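Local coordinates for protein phosphoribosylaminoimidazole-succinocarboxamide synthase (Ehrlichia chaffeensis str. Arkansas, PDB 3KRE) that catalyses the ATP-dependent joining of L-aspartate to 5-amino-1-(5-phospho-D-ribosyl)imidazole-4-carboxylate, giving the succinocarboxamide intermediate (SAICAR) of de novo purine biosynthesis, at residues 49-53 with 63-69; 186-192 with 253-257; 175-180 with 197-201. All coordinates share one frame; numbering follows the deposited sequence.

Interaction 1 of 3, residues 49-53 with 63-69; sequences FKDEI and IIHEKGI. With EDO (1,2-ethanediol), chain K.
The carboxylate of Asp51 lies over the backbone that leads into helix 67-84, at the open end of the antiparallel beta hairpin made by strands 52-55 and 60-63. OD1 takes the N-H of Gly68 on its anti side, with N to OD1 at 2.9 Å, while OD2 receives Glu66 N at 3.0 Å from well above the carboxylate plane. Gly68 N lies in the first turn, Glu66 N just ahead of it, on the N-cap residue; a type II turn runs from Ile64 to Lys67. The site illustrates how a carboxylate distant in sequence can take one amide of the first turn and that of the N-cap residue itself. Arg98 forms a salt bridge to OD1 and probably balances the buried charge. On the backbone side, Ile64 N donates to Asp51 O at 2.9 Å and 171°, next to the non-hydrogen-bonded pair Glu52 and Ile63, whose side chains run alongside each other. Asp51 N donates to O2 of an ethanediol (2.8 Å).

Lys67 crosses Ile53 at about a right angle. A bend at the last torsion (chi4 -81°) turns its ammonium group to Glu52 O, and Asp221 supplies a salt bridge. Gly68 lets the chains come close: its CA is 3.2 Å from Lys50 O. One water joins that same oxygen to Lys67 NZ, and a second lies in the His65 ring plane, 2.9 Å from both His65 ND1 and Asp51 OD2.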
ATOM      1  N   PHE A  49      -1.735  -5.596  12.345  1.00  6.82           N
ATOM      2  CA  PHE A  49      -2.667  -5.909  11.251  1.00  6.18           C
ATOM      3  C   PHE A  49      -3.892  -6.645  11.760  1.00  5.40           C
ATOM      4  O   PHE A  49      -3.756  -7.734  12.316  1.00  4.48           O
ATOM      5  CB  PHE A  49      -1.945  -6.716  10.159  1.00  6.69           C
ATOM      6  CG  PHE A  49      -0.916  -5.912   9.401  1.00  5.66           C
ATOM      7  CD1 PHE A  49      -1.166  -5.472   8.080  1.00  4.81           C
ATOM      8  CD2 PHE A  49       0.273  -5.561   9.997  1.00  6.52           C
ATOM      9  CE1 PHE A  49      -0.179  -4.728   7.400  1.00  5.56           C
ATOM     10  CE2 PHE A  49       1.228  -4.810   9.311  1.00  6.87           C
ATOM     11  CZ  PHE A  49       0.985  -4.410   8.031  1.00  5.95           C
ATOM     12  N   LYS A  50      -5.071  -6.036  11.580  1.00  4.54           N
ATOM     13  CA  LYS A  50      -6.334  -6.675  11.878  1.00  5.19           C
ATOM     14  C   LYS A  50      -6.836  -7.575  10.748  1.00  4.05           C
ATOM     15  O   LYS A  50      -6.299  -7.602   9.636  1.00  4.76           O
ATOM     16  CB  LYS A  50      -7.411  -5.624  12.170  1.00  5.75           C
ATOM     17  CG  LYS A  50      -7.083  -4.697  13.314  1.00  9.03           C
ATOM     18  CD  LYS A  50      -8.245  -3.757  13.609  1.00 11.11           C
ATOM     19  CE  LYS A  50      -8.364  -2.618  12.631  1.00 13.01           C
ATOM     20  NZ  LYS A  50      -9.680  -1.876  12.815  1.00 16.06           N
ATOM     21  N   ASP A  51      -7.913  -8.320  11.017  1.00  4.81           N
ATOM     22  CA  ASP A  51      -8.497  -9.177   9.972  1.00  5.54           C
ATOM     23  C   ASP A  51      -9.720  -8.528   9.327  1.00  6.96           C
ATOM     24  O   ASP A  51     -10.381  -9.132   8.492  1.00  8.37           O
ATOM     25  CB  ASP A  51      -8.862 -10.551  10.512  1.00  5.17           C
ATOM     26  CG  ASP A  51      -7.649 -11.431  10.815  1.00  4.65           C
ATOM     27  OD1 ASP A  51      -6.507 -11.159  10.367  1.00  5.44           O
ATOM     28  OD2 ASP A  51      -7.830 -12.439  11.532  1.00  5.65           O
ATOM     29  N   GLU A  52      -9.982  -7.288   9.699  1.00  6.67           N
ATOM     30  CA  GLU A  52     -11.041  -6.503   9.129  1.00  7.75           C
ATOM     31  C   GLU A  52     -10.697  -6.162   7.676  1.00  7.68           C
ATOM     32  O   GLU A  52      -9.528  -5.896   7.345  1.00  7.86           O
ATOM     33  CB  GLU A  52     -11.257  -5.230   9.992  1.00  7.55           C
ATOM     34  CG  GLU A  52     -11.698  -5.544  11.428  1.00 11.27           C
ATOM     35  CD  GLU A  52     -11.780  -4.310  12.350  1.00 12.55           C
ATOM     36  OE1 GLU A  52     -11.784  -3.184  11.836  1.00 15.50           O
ATOM     37  OE2 GLU A  52     -11.866  -4.471  13.585  1.00 11.79           O
ATOM     38  N   ILE A  53     -11.704  -6.198   6.821  1.00  8.36           N
ATOM     39  CA  ILE A  53     -11.610  -5.683   5.443  1.00  8.48           C
ATOM     40  C   ILE A  53     -12.842  -4.812   5.229  1.00  9.16           C
ATOM     41  O   ILE A  53     -13.911  -5.099   5.749  1.00  7.81           O
ATOM     42  CB  ILE A  53     -11.536  -6.870   4.419  1.00  8.34           C
ATOM     43  CG1 ILE A  53     -11.024  -6.442   3.025  1.00  8.99           C
ATOM     44  CG2 ILE A  53     -12.919  -7.594   4.283  1.00  7.95           C
ATOM     45  CD1 ILE A  53     -10.561  -7.688   2.161  1.00  8.87           C
ATOM     46  N   ILE A  63     -14.930  -9.731   8.393  1.00  4.78           N
ATOM     47  CA  ILE A  63     -13.752 -10.282   9.042  1.00  4.79           C
ATOM     48  C   ILE A  63     -13.273 -11.427   8.158  1.00  4.75           C
ATOM     49  O   ILE A  63     -14.033 -12.357   7.894  1.00  4.68           O
ATOM     50  CB  ILE A  63     -14.085 -10.844  10.410  1.00  4.35           C
ATOM     51  CG1 ILE A  63     -14.609  -9.730  11.327  1.00  5.74           C
ATOM     52  CG2 ILE A  63     -12.839 -11.580  10.999  1.00  6.43           C
ATOM     53  CD1 ILE A  63     -13.621  -8.598  11.522  1.00  5.34           C
ATOM     54  N   ILE A  64     -12.031 -11.345   7.706  1.00  3.91           N
ATOM     55  CA  ILE A  64     -11.377 -12.401   6.918  1.00  5.20           C
ATOM     56  C   ILE A  64     -10.258 -12.974   7.792  1.00  4.37           C
ATOM     57  O   ILE A  64      -9.137 -12.435   7.852  1.00  4.98           O
ATOM     58  CB  ILE A  64     -10.760 -11.868   5.601  1.00  5.96           C
ATOM     59  CG1 ILE A  64     -11.748 -11.024   4.794  1.00  8.97           C
ATOM     60  CG2 ILE A  64     -10.157 -13.012   4.703  1.00  5.58           C
ATOM     61  CD1 ILE A  64     -12.950 -11.723   4.384  1.00  7.78           C
ATOM     62  N   HIS A  65     -10.533 -14.093   8.450  1.00  4.70           N
ATOM     63  CA  HIS A  65      -9.580 -14.646   9.380  1.00  4.94           C
ATOM     64  C   HIS A  65      -8.239 -14.864   8.684  1.00  6.01           C
ATOM     65  O   HIS A  65      -8.184 -15.389   7.562  1.00  4.67           O
ATOM     66  CB  HIS A  65     -10.051 -15.952   9.997  1.00  6.51           C
ATOM     67  CG  HIS A  65      -9.024 -16.587  10.862  1.00  8.05           C
ATOM     68  ND1 HIS A  65      -8.539 -15.964  11.988  1.00  9.09           N
ATOM     69  CD2 HIS A  65      -8.306 -17.719  10.712  1.00  9.30           C
ATOM     70  CE1 HIS A  65      -7.609 -16.725  12.538  1.00 11.42           C
ATOM     71  NE2 HIS A  65      -7.460 -17.805  11.795  1.00 10.24           N
ATOM     72  N   GLU A  66      -7.185 -14.424   9.369  1.00  5.42           N
ATOM     73  CA  GLU A  66      -5.783 -14.528   8.917  1.00  7.87           C
ATOM     74  C   GLU A  66      -5.301 -13.472   7.914  1.00  6.68           C
ATOM     75  O   GLU A  66      -4.085 -13.418   7.632  1.00  6.56           O
ATOM     76  CB  GLU A  66      -5.511 -15.928   8.360  1.00  9.58           C
ATOM     77  CG  GLU A  66      -4.108 -16.340   8.415  1.00 14.45           C
ATOM     78  CD  GLU A  66      -3.846 -17.724   7.833  1.00 22.36           C
ATOM     79  OE1 GLU A  66      -4.801 -18.436   7.434  1.00 24.63           O
ATOM     80  OE2 GLU A  66      -2.647 -18.081   7.784  1.00 26.63           O
ATOM     81  N   LYS A  67      -6.195 -12.628   7.399  1.00  5.87           N
ATOM     82  CA  LYS A  67      -5.807 -11.649   6.377  1.00  6.87           C
ATOM     83  C   LYS A  67      -4.730 -10.725   6.923  1.00  5.53           C
ATOM     84  O   LYS A  67      -3.764 -10.401   6.234  1.00  5.41           O
ATOM     85  CB  LYS A  67      -7.025 -10.868   5.911  1.00  7.09           C
ATOM     86  CG  LYS A  67      -6.792  -9.577   5.198  1.00 13.43           C
ATOM     87  CD  LYS A  67      -8.040  -8.734   5.303  1.00 14.65           C
ATOM     88  CE  LYS A  67      -7.771  -7.354   4.931  1.00 15.91           C
ATOM     89  NZ  LYS A  67      -7.159  -6.528   5.986  1.00 10.97           N
ATOM     90  N   GLY A  68      -4.851 -10.328   8.183  1.00  4.62           N
ATOM     91  CA  GLY A  68      -3.829  -9.454   8.768  1.00  5.09           C
ATOM     92  C   GLY A  68      -2.473 -10.071   8.941  1.00  4.70           C
ATOM     93  O   GLY A  68      -1.445  -9.394   8.831  1.00  4.08           O
ATOM     94  N   ILE A  69      -2.462 -11.355   9.281  1.00  5.19           N
ATOM     95  CA  ILE A  69      -1.228 -12.077   9.413  1.00  5.48           C
ATOM     96  C   ILE A  69      -0.517 -12.107   8.073  1.00  5.06           C
ATOM     97  O   ILE A  69       0.674 -11.806   7.969  1.00  4.99           O
ATOM     98  CB  ILE A  69      -1.482 -13.503   9.956  1.00  5.03           C
ATOM     99  CG1 ILE A  69      -1.980 -13.411  11.414  1.00  7.78           C
ATOM    100  CG2 ILE A  69      -0.203 -14.368   9.832  1.00  5.88           C
ATOM    101  CD1 ILE A  69      -2.445 -14.738  12.018  1.00  8.56           C
TER
HETATM  102  C1  EDO K 307      -6.855  -9.127  15.059  1.00 21.05           C
HETATM  103  O1  EDO K 307      -6.538  -7.799  15.483  1.00 17.30           O
HETATM  104  C2  EDO K 307      -8.359  -9.302  14.784  1.00 19.05           C
HETATM  105  O2  EDO K 307      -8.874  -8.600  13.615  1.00 15.00           O
HETATM  106  O   HOH W   1      -5.034  -6.502   7.626  1.00 12.45           O
HETATM  107  O   HOH W   2      -9.863 -13.645  13.128  1.00 18.39           O

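Interaction 2 of 3, residues 186-192 with 253-257; sequences LFFNVGI and VAHKL
Lys256 NZ donates to Val190 O across 2.7 Å, the one hydrogen bond between segments 186-192 and 253-257, the latter part of helix 246-257. The lysine chain slides past Val190 in the opposite direction, and bends at chi3 (144°) and chi4 (-142°) bring the ammonium group round to the carbonyl, where it arrives 18° from the carbonyl plane. Asp227 adds a long, weak ion pair. Val190 in turn sets CG1 against Lys256 O at 3.3 Å, so the side chain of each residue touches the carbonyl oxygen of the other.

Apolar groups fill the rest of the interface. Leu257 turns CD2 to Leu186 CD1 at 3.5 Å, closer than ordinary van der Waals contact, and CD1 to Phe187 CE1 at 3.8 Å. The same ring meets Val253 CG1 at its edge, near the ring plane. Ile192 CD1 lies against the aliphatic part of Lys256, 4.0 Å from CD, and the layer continues onto Leu225 of strand 223-227 and Leu78 of helix 67-84.

The way helix 166-189 stops probably helps to present Val190 O to the lysine. Phe187 O accepts Val190 N and Ile192 N from opposite faces of its plane, and Gly191 N returns to Phe188 O. With Gly191 at positive phi as the C-prime residue, this is a Schellman motif, the classic termination of an alpha helix.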
ATOM      1  N   LEU A 186       9.751  -8.044  -9.091  1.00  8.16           N
ATOM      2  CA  LEU A 186       9.786  -9.139  -8.139  1.00  9.48           C
ATOM      3  C   LEU A 186       8.495  -9.966  -8.236  1.00  8.43           C
ATOM      4  O   LEU A 186       8.559 -11.196  -8.192  1.00  7.86           O
ATOM      5  CB  LEU A 186      10.140  -8.626  -6.749  1.00 11.14           C
ATOM      6  CG  LEU A 186       9.166  -8.012  -5.837  1.00 14.79           C
ATOM      7  CD1 LEU A 186       8.384  -9.151  -5.193  1.00 17.47           C
ATOM      8  CD2 LEU A 186       9.964  -7.135  -4.804  1.00 15.87           C
ATOM      9  N   PHE A 187       7.363  -9.314  -8.495  1.00  7.09           N
ATOM     10  CA  PHE A 187       6.117 -10.036  -8.708  1.00  6.69           C
ATOM     11  C   PHE A 187       6.131 -10.810 -10.021  1.00  7.34           C
ATOM     12  O   PHE A 187       5.722 -11.961 -10.071  1.00  6.83           O
ATOM     13  CB  PHE A 187       4.910  -9.095  -8.642  1.00  7.33           C
ATOM     14  CG  PHE A 187       4.455  -8.779  -7.243  1.00  7.46           C
ATOM     15  CD1 PHE A 187       4.047  -9.786  -6.384  1.00  9.05           C
ATOM     16  CD2 PHE A 187       4.403  -7.477  -6.792  1.00  6.86           C
ATOM     17  CE1 PHE A 187       3.591  -9.492  -5.092  1.00  6.29           C
ATOM     18  CE2 PHE A 187       3.935  -7.197  -5.521  1.00  8.17           C
ATOM     19  CZ  PHE A 187       3.558  -8.198  -4.679  1.00  7.22           C
ATOM     20  N   PHE A 188       6.661 -10.207 -11.077  1.00  8.10           N
ATOM     21  CA  PHE A 188       6.727 -10.884 -12.368  1.00  7.89           C
ATOM     22  C   PHE A 188       7.505 -12.198 -12.258  1.00  8.23           C
ATOM     23  O   PHE A 188       7.131 -13.202 -12.847  1.00  7.67           O
ATOM     24  CB  PHE A 188       7.390  -9.987 -13.399  1.00  8.50           C
ATOM     25  CG  PHE A 188       7.552 -10.644 -14.739  1.00 10.08           C
ATOM     26  CD1 PHE A 188       6.529 -10.603 -15.662  1.00 12.36           C
ATOM     27  CD2 PHE A 188       8.708 -11.341 -15.050  1.00 12.50           C
ATOM     28  CE1 PHE A 188       6.662 -11.229 -16.904  1.00 15.25           C
ATOM     29  CE2 PHE A 188       8.847 -11.980 -16.270  1.00 13.57           C
ATOM     30  CZ  PHE A 188       7.833 -11.905 -17.196  1.00 14.72           C
ATOM     31  N   ASN A 189       8.587 -12.160 -11.492  1.00  8.21           N
ATOM     32  CA  ASN A 189       9.471 -13.300 -11.319  1.00  9.55           C
ATOM     33  C   ASN A 189       8.828 -14.450 -10.541  1.00  9.51           C
ATOM     34  O   ASN A 189       9.293 -15.563 -10.626  1.00  9.13           O
ATOM     35  CB  ASN A 189      10.826 -12.846 -10.729  1.00 10.52           C
ATOM     36  CG  ASN A 189      11.648 -12.048 -11.754  1.00 12.84           C
ATOM     37  OD1 ASN A 189      11.465 -12.221 -12.947  1.00 17.23           O
ATOM     38  ND2 ASN A 189      12.540 -11.179 -11.286  1.00 18.25           N
ATOM     39  N   VAL A 190       7.723 -14.187  -9.858  1.00  8.66           N
ATOM     40  CA  VAL A 190       6.943 -15.261  -9.235  1.00  9.12           C
ATOM     41  C   VAL A 190       5.576 -15.377  -9.889  1.00  9.15           C
ATOM     42  O   VAL A 190       4.660 -15.971  -9.336  1.00 10.44           O
ATOM     43  CB  VAL A 190       6.883 -15.097  -7.704  1.00  8.60           C
ATOM     44  CG1 VAL A 190       8.281 -15.142  -7.143  1.00  9.56           C
ATOM     45  CG2 VAL A 190       6.119 -13.795  -7.331  1.00  8.02           C
ATOM     46  N   GLY A 191       5.444 -14.847 -11.098  1.00  8.85           N
ATOM     47  CA  GLY A 191       4.269 -15.103 -11.935  1.00  9.18           C
ATOM     48  C   GLY A 191       3.017 -14.286 -11.637  1.00  9.51           C
ATOM     49  O   GLY A 191       1.888 -14.737 -11.902  1.00 10.12           O
ATOM     50  N   ILE A 192       3.235 -13.067 -11.137  1.00  8.71           N
ATOM     51  CA  ILE A 192       2.186 -12.148 -10.737  1.00  7.23           C
ATOM     52  C   ILE A 192       2.403 -10.806 -11.416  1.00  7.68           C
ATOM     53  O   ILE A 192       3.533 -10.305 -11.470  1.00  6.58           O
ATOM     54  CB  ILE A 192       2.231 -11.917  -9.204  1.00  7.06           C
ATOM     55  CG1 ILE A 192       1.851 -13.225  -8.464  1.00  5.66           C
ATOM     56  CG2 ILE A 192       1.301 -10.741  -8.833  1.00  4.42           C
ATOM     57  CD1 ILE A 192       1.929 -13.226  -6.870  1.00  5.42           C
ATOM     58  N   VAL A 253      -0.248 -15.170  -2.755  1.00  6.16           N
ATOM     59  CA  VAL A 253       0.756 -14.119  -2.878  1.00  6.56           C
ATOM     60  C   VAL A 253       1.875 -14.412  -1.851  1.00  6.23           C
ATOM     61  O   VAL A 253       3.080 -14.393  -2.189  1.00  5.44           O
ATOM     62  CB  VAL A 253       0.172 -12.715  -2.636  1.00  6.99           C
ATOM     63  CG1 VAL A 253       1.307 -11.625  -2.610  1.00  4.40           C
ATOM     64  CG2 VAL A 253      -0.900 -12.398  -3.687  1.00  5.53           C
ATOM     65  N   ALA A 254       1.486 -14.705  -0.614  1.00  6.15           N
ATOM     66  CA  ALA A 254       2.492 -15.003   0.412  1.00  5.32           C
ATOM     67  C   ALA A 254       3.370 -16.197   0.065  1.00  5.03           C
ATOM     68  O   ALA A 254       4.600 -16.175   0.265  1.00  5.12           O
ATOM     69  CB  ALA A 254       1.856 -15.204   1.765  1.00  5.04           C
ATOM     70  N   HIS A 255       2.751 -17.244  -0.442  1.00  4.90           N
ATOM     71  CA  HIS A 255       3.505 -18.422  -0.807  1.00  4.94           C
ATOM     72  C   HIS A 255       4.472 -18.182  -1.916  1.00  5.65           C
ATOM     73  O   HIS A 255       5.616 -18.616  -1.840  1.00  7.33           O
ATOM     74  CB  HIS A 255       2.578 -19.557  -1.189  1.00  5.06           C
ATOM     75  CG  HIS A 255       1.851 -20.144  -0.034  1.00  6.13           C
ATOM     76  ND1 HIS A 255       0.764 -20.973  -0.183  1.00  6.56           N
ATOM     77  CD2 HIS A 255       2.068 -20.036   1.299  1.00  9.07           C
ATOM     78  CE1 HIS A 255       0.331 -21.339   1.011  1.00  8.92           C
ATOM     79  NE2 HIS A 255       1.116 -20.795   1.927  1.00  9.13           N
ATOM     80  N   LYS A 256       4.003 -17.538  -2.984  1.00  6.69           N
ATOM     81  CA  LYS A 256       4.858 -17.240  -4.147  1.00  6.51           C
ATOM     82  C   LYS A 256       6.003 -16.302  -3.803  1.00  6.21           C
ATOM     83  O   LYS A 256       7.106 -16.448  -4.339  1.00  5.10           O
ATOM     84  CB  LYS A 256       4.016 -16.646  -5.263  1.00  6.23           C
ATOM     85  CG  LYS A 256       3.153 -17.707  -5.907  1.00  9.28           C
ATOM     86  CD  LYS A 256       2.425 -17.159  -7.104  1.00 12.83           C
ATOM     87  CE  LYS A 256       2.336 -18.223  -8.185  1.00 16.22           C
ATOM     88  NZ  LYS A 256       2.507 -17.589  -9.467  1.00 15.51           N
ATOM     89  N   LEU A 257       5.772 -15.366  -2.880  1.00  6.00           N
ATOM     90  CA  LEU A 257       6.824 -14.507  -2.393  1.00  6.44           C
ATOM     91  C   LEU A 257       7.800 -15.180  -1.399  1.00  7.93           C
ATOM     92  O   LEU A 257       8.910 -14.648  -1.166  1.00  7.59           O
ATOM     93  CB  LEU A 257       6.227 -13.258  -1.740  1.00  6.12           C
ATOM     94  CG  LEU A 257       5.583 -12.255  -2.692  1.00  5.87           C
ATOM     95  CD1 LEU A 257       5.010 -11.092  -1.891  1.00  4.95           C
ATOM     96  CD2 LEU A 257       6.587 -11.698  -3.683  1.00  6.65           C
TER

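Interaction 3 of 3, residues 175-180 with 197-201; sequences LSLKIN and FKLEF
Ile179 stands at the middle of the apolar contact that helix 175-180 makes with segment 197-201, and its two branches serve different partners. CD1 reaches tip to tip toward Leu199 CD1 at 3.8 Å and also approaches Phe201 CZ at 4.1 Å. Pointing elsewhere, CG2 meets CE1 of Phe197 at 3.8 Å. Leu175 CD1, one turn earlier on the helix, adds a looser touch on Phe201 CE1. Phe197, Leu199 and Phe201 alternate with Lys198 and Glu200, so three apolar side chains face the helix while the intervening Lys198 NZ and Glu200 OE2 form a salt bridge; Lys198 also pairs with Asp216, and Glu200 with Lys144.

Contacts of polar atoms with hydrocarbon make up a second group. The Phe197 ring is swung toward the helix with CG between its own backbone N and carbonyl carbon (chi1 64°), which carries its outer rim to Asn180. There CE2 lies 3.3 Å from Asn180 OD1, an oxygen near the ring plane at the edge; Asn180 CB sits at that edge too, and the amide and ring planes are inclined by 36°. A ring edge carries partial positive charge, so this approach is probably mildly favourable. Ser176 OG rests 3.7 Å from Leu199 CD1.

The polar ends bond outside the two segments: Ser176 OG to Ile172 O, Asn180 OD1 to Asn116 ND2. They probably help to hold both side chains. The axes of helix segment 175-180 and strand segment 197-199 approach to 10.5 Å, their N-to-C directions 136° apart: an alpha+beta arrangement, helix 166-189 packed on the antiparallel sheet of this SAICAR synthetase.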
ATOM      1  N   LEU A 175      10.402   8.249  -6.659  1.00  6.25           N
ATOM      2  CA  LEU A 175      10.390   7.110  -5.728  1.00  5.53           C
ATOM      3  C   LEU A 175       9.265   6.148  -6.078  1.00  6.05           C
ATOM      4  O   LEU A 175       9.465   4.928  -6.040  1.00  6.88           O
ATOM      5  CB  LEU A 175      10.234   7.580  -4.262  1.00  6.23           C
ATOM      6  CG  LEU A 175      11.422   8.324  -3.657  1.00  7.07           C
ATOM      7  CD1 LEU A 175      11.057   8.889  -2.231  1.00  8.06           C
ATOM      8  CD2 LEU A 175      12.706   7.424  -3.594  1.00  8.23           C
ATOM      9  N   SER A 176       8.080   6.693  -6.378  1.00  6.23           N
ATOM     10  CA  SER A 176       6.923   5.872  -6.737  1.00  6.87           C
ATOM     11  C   SER A 176       7.196   5.036  -7.969  1.00  6.53           C
ATOM     12  O   SER A 176       6.875   3.832  -8.000  1.00  7.50           O
ATOM     13  CB  SER A 176       5.648   6.744  -6.886  1.00  6.34           C
ATOM     14  OG  SER A 176       5.291   7.284  -5.629  1.00  7.11           O
ATOM     15  N   LEU A 177       7.785   5.627  -9.004  1.00  6.55           N
ATOM     16  CA  LEU A 177       8.134   4.888 -10.202  1.00  6.74           C
ATOM     17  C   LEU A 177       9.250   3.847  -9.950  1.00  7.36           C
ATOM     18  O   LEU A 177       9.235   2.761 -10.542  1.00  7.35           O
ATOM     19  CB  LEU A 177       8.536   5.865 -11.333  1.00  7.23           C
ATOM     20  CG  LEU A 177       7.378   6.755 -11.788  1.00  9.47           C
ATOM     21  CD1 LEU A 177       7.816   7.849 -12.793  1.00 12.23           C
ATOM     22  CD2 LEU A 177       6.262   5.827 -12.380  1.00  7.70           C
ATOM     23  N   LYS A 178      10.224   4.180  -9.112  1.00  6.79           N
ATOM     24  CA  LYS A 178      11.295   3.235  -8.780  1.00  7.29           C
ATOM     25  C   LYS A 178      10.689   2.039  -8.017  1.00  5.99           C
ATOM     26  O   LYS A 178      10.994   0.876  -8.319  1.00  6.70           O
ATOM     27  CB  LYS A 178      12.400   3.914  -7.956  1.00  7.66           C
ATOM     28  CG  LYS A 178      13.565   2.997  -7.504  1.00 12.66           C
ATOM     29  CD  LYS A 178      14.771   3.809  -6.882  1.00 17.81           C
ATOM     30  CE  LYS A 178      15.760   2.855  -6.115  1.00 18.37           C
ATOM     31  NZ  LYS A 178      16.894   3.565  -5.446  1.00 21.27           N
ATOM     32  N   ILE A 179       9.820   2.344  -7.073  1.00  6.47           N
ATOM     33  CA  ILE A 179       9.111   1.310  -6.303  1.00  5.46           C
ATOM     34  C   ILE A 179       8.295   0.444  -7.257  1.00  6.26           C
ATOM     35  O   ILE A 179       8.281  -0.791  -7.134  1.00  3.51           O
ATOM     36  CB  ILE A 179       8.246   1.944  -5.163  1.00  5.53           C
ATOM     37  CG1 ILE A 179       9.151   2.513  -4.077  1.00  6.57           C
ATOM     38  CG2 ILE A 179       7.263   0.886  -4.552  1.00  4.38           C
ATOM     39  CD1 ILE A 179       8.506   3.539  -3.137  1.00  6.72           C
ATOM     40  N   ASN A 180       7.599   1.077  -8.208  1.00  5.90           N
ATOM     41  CA  ASN A 180       6.849   0.334  -9.205  1.00  6.47           C
ATOM     42  C   ASN A 180       7.773  -0.631  -9.961  1.00  6.57           C
ATOM     43  O   ASN A 180       7.448  -1.796 -10.140  1.00  6.67           O
ATOM     44  CB  ASN A 180       6.153   1.291 -10.172  1.00  6.60           C
ATOM     45  CG  ASN A 180       5.254   0.566 -11.197  1.00  7.11           C
ATOM     46  OD1 ASN A 180       4.606  -0.437 -10.887  1.00  7.34           O
ATOM     47  ND2 ASN A 180       5.224   1.090 -12.433  1.00  4.63           N
ATOM     48  N   PHE A 197      -1.102  -0.029  -7.536  1.00  5.51           N
ATOM     49  CA  PHE A 197      -0.920  -0.033  -6.090  1.00  4.81           C
ATOM     50  C   PHE A 197      -0.934   1.370  -5.520  1.00  5.18           C
ATOM     51  O   PHE A 197      -0.854   2.328  -6.269  1.00  6.38           O
ATOM     52  CB  PHE A 197       0.367  -0.774  -5.690  1.00  5.23           C
ATOM     53  CG  PHE A 197       1.628  -0.130  -6.177  1.00  4.55           C
ATOM     54  CD1 PHE A 197       2.447   0.559  -5.305  1.00  6.39           C
ATOM     55  CD2 PHE A 197       2.017  -0.242  -7.479  1.00  6.35           C
ATOM     56  CE1 PHE A 197       3.631   1.129  -5.743  1.00  6.73           C
ATOM     57  CE2 PHE A 197       3.223   0.323  -7.932  1.00  4.58           C
ATOM     58  CZ  PHE A 197       4.016   1.014  -7.058  1.00  7.82           C
ATOM     59  N   LYS A 198      -1.132   1.468  -4.195  1.00  4.83           N
ATOM     60  CA  LYS A 198      -1.234   2.719  -3.477  1.00  5.47           C
ATOM     61  C   LYS A 198      -0.110   2.771  -2.456  1.00  6.28           C
ATOM     62  O   LYS A 198       0.147   1.791  -1.733  1.00  7.25           O
ATOM     63  CB  LYS A 198      -2.598   2.828  -2.766  1.00  6.18           C
ATOM     64  CG  LYS A 198      -2.850   4.110  -1.951  1.00 10.93           C
ATOM     65  CD  LYS A 198      -2.305   4.081  -0.525  1.00 16.63           C
ATOM     66  CE  LYS A 198      -3.219   3.351   0.511  1.00 18.93           C
ATOM     67  NZ  LYS A 198      -2.315   2.825   1.582  1.00 22.68           N
ATOM     68  N   LEU A 199       0.540   3.931  -2.376  1.00  5.45           N
ATOM     69  CA  LEU A 199       1.592   4.215  -1.419  1.00  5.90           C
ATOM     70  C   LEU A 199       1.216   5.403  -0.544  1.00  6.42           C
ATOM     71  O   LEU A 199       0.490   6.302  -0.982  1.00  6.68           O
ATOM     72  CB  LEU A 199       2.890   4.596  -2.142  1.00  6.43           C
ATOM     73  CG  LEU A 199       3.465   3.553  -3.082  1.00  6.48           C
ATOM     74  CD1 LEU A 199       4.752   4.124  -3.738  1.00  5.82           C
ATOM     75  CD2 LEU A 199       3.734   2.211  -2.318  1.00  7.33           C
ATOM     76  N   GLU A 200       1.738   5.417   0.679  1.00  5.58           N
ATOM     77  CA  GLU A 200       1.699   6.577   1.548  1.00  5.93           C
ATOM     78  C   GLU A 200       3.079   6.797   2.094  1.00  5.86           C
ATOM     79  O   GLU A 200       3.814   5.830   2.365  1.00  6.42           O
ATOM     80  CB  GLU A 200       0.741   6.348   2.738  1.00  6.61           C
ATOM     81  CG  GLU A 200      -0.696   6.242   2.281  1.00  8.00           C
ATOM     82  CD  GLU A 200      -1.644   5.977   3.433  1.00 13.78           C
ATOM     83  OE1 GLU A 200      -1.382   6.457   4.563  1.00 16.29           O
ATOM     84  OE2 GLU A 200      -2.672   5.326   3.175  1.00 15.74           O
ATOM     85  N   PHE A 201       3.416   8.062   2.279  1.00  5.12           N
ATOM     86  CA  PHE A 201       4.722   8.430   2.788  1.00  6.28           C
ATOM     87  C   PHE A 201       4.554   9.296   4.021  1.00  6.20           C
ATOM     88  O   PHE A 201       3.535   9.968   4.191  1.00  6.23           O
ATOM     89  CB  PHE A 201       5.475   9.229   1.743  1.00  5.15           C
ATOM     90  CG  PHE A 201       5.916   8.413   0.515  1.00  6.29           C
ATOM     91  CD1 PHE A 201       7.202   7.898   0.415  1.00  6.61           C
ATOM     92  CD2 PHE A 201       5.032   8.200  -0.539  1.00  5.99           C
ATOM     93  CE1 PHE A 201       7.576   7.159  -0.733  1.00  6.68           C
ATOM     94  CE2 PHE A 201       5.429   7.447  -1.664  1.00  7.18           C
ATOM     95  CZ  PHE A 201       6.684   6.975  -1.749  1.00  6.23           C
TER

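In the fold
Helix 166-189 is the common element of interactions 2 and 3: its middle packs on strand 192-204 in interaction 3, and its C-terminal end meets helix 246-257 in interaction 2. Their centres are about 18 Å apart and their nearest atoms about 7 Å. Interaction 1 has its centre about 21 Å from that of interaction 2, though their nearest atoms are about 7 Å apart, and about 23 Å from the centre of interaction 3. Helix 246-257 also touches Ile53 and Lys67 through Tyr250, and helix 67-84, begun in interaction 1, reaches Phe187 through Leu78. Interaction 3 is the most central. None of the three contacts includes a bound nucleotide or substrate; the ethanediol at interaction 1 probably came from the crystallisation liquor.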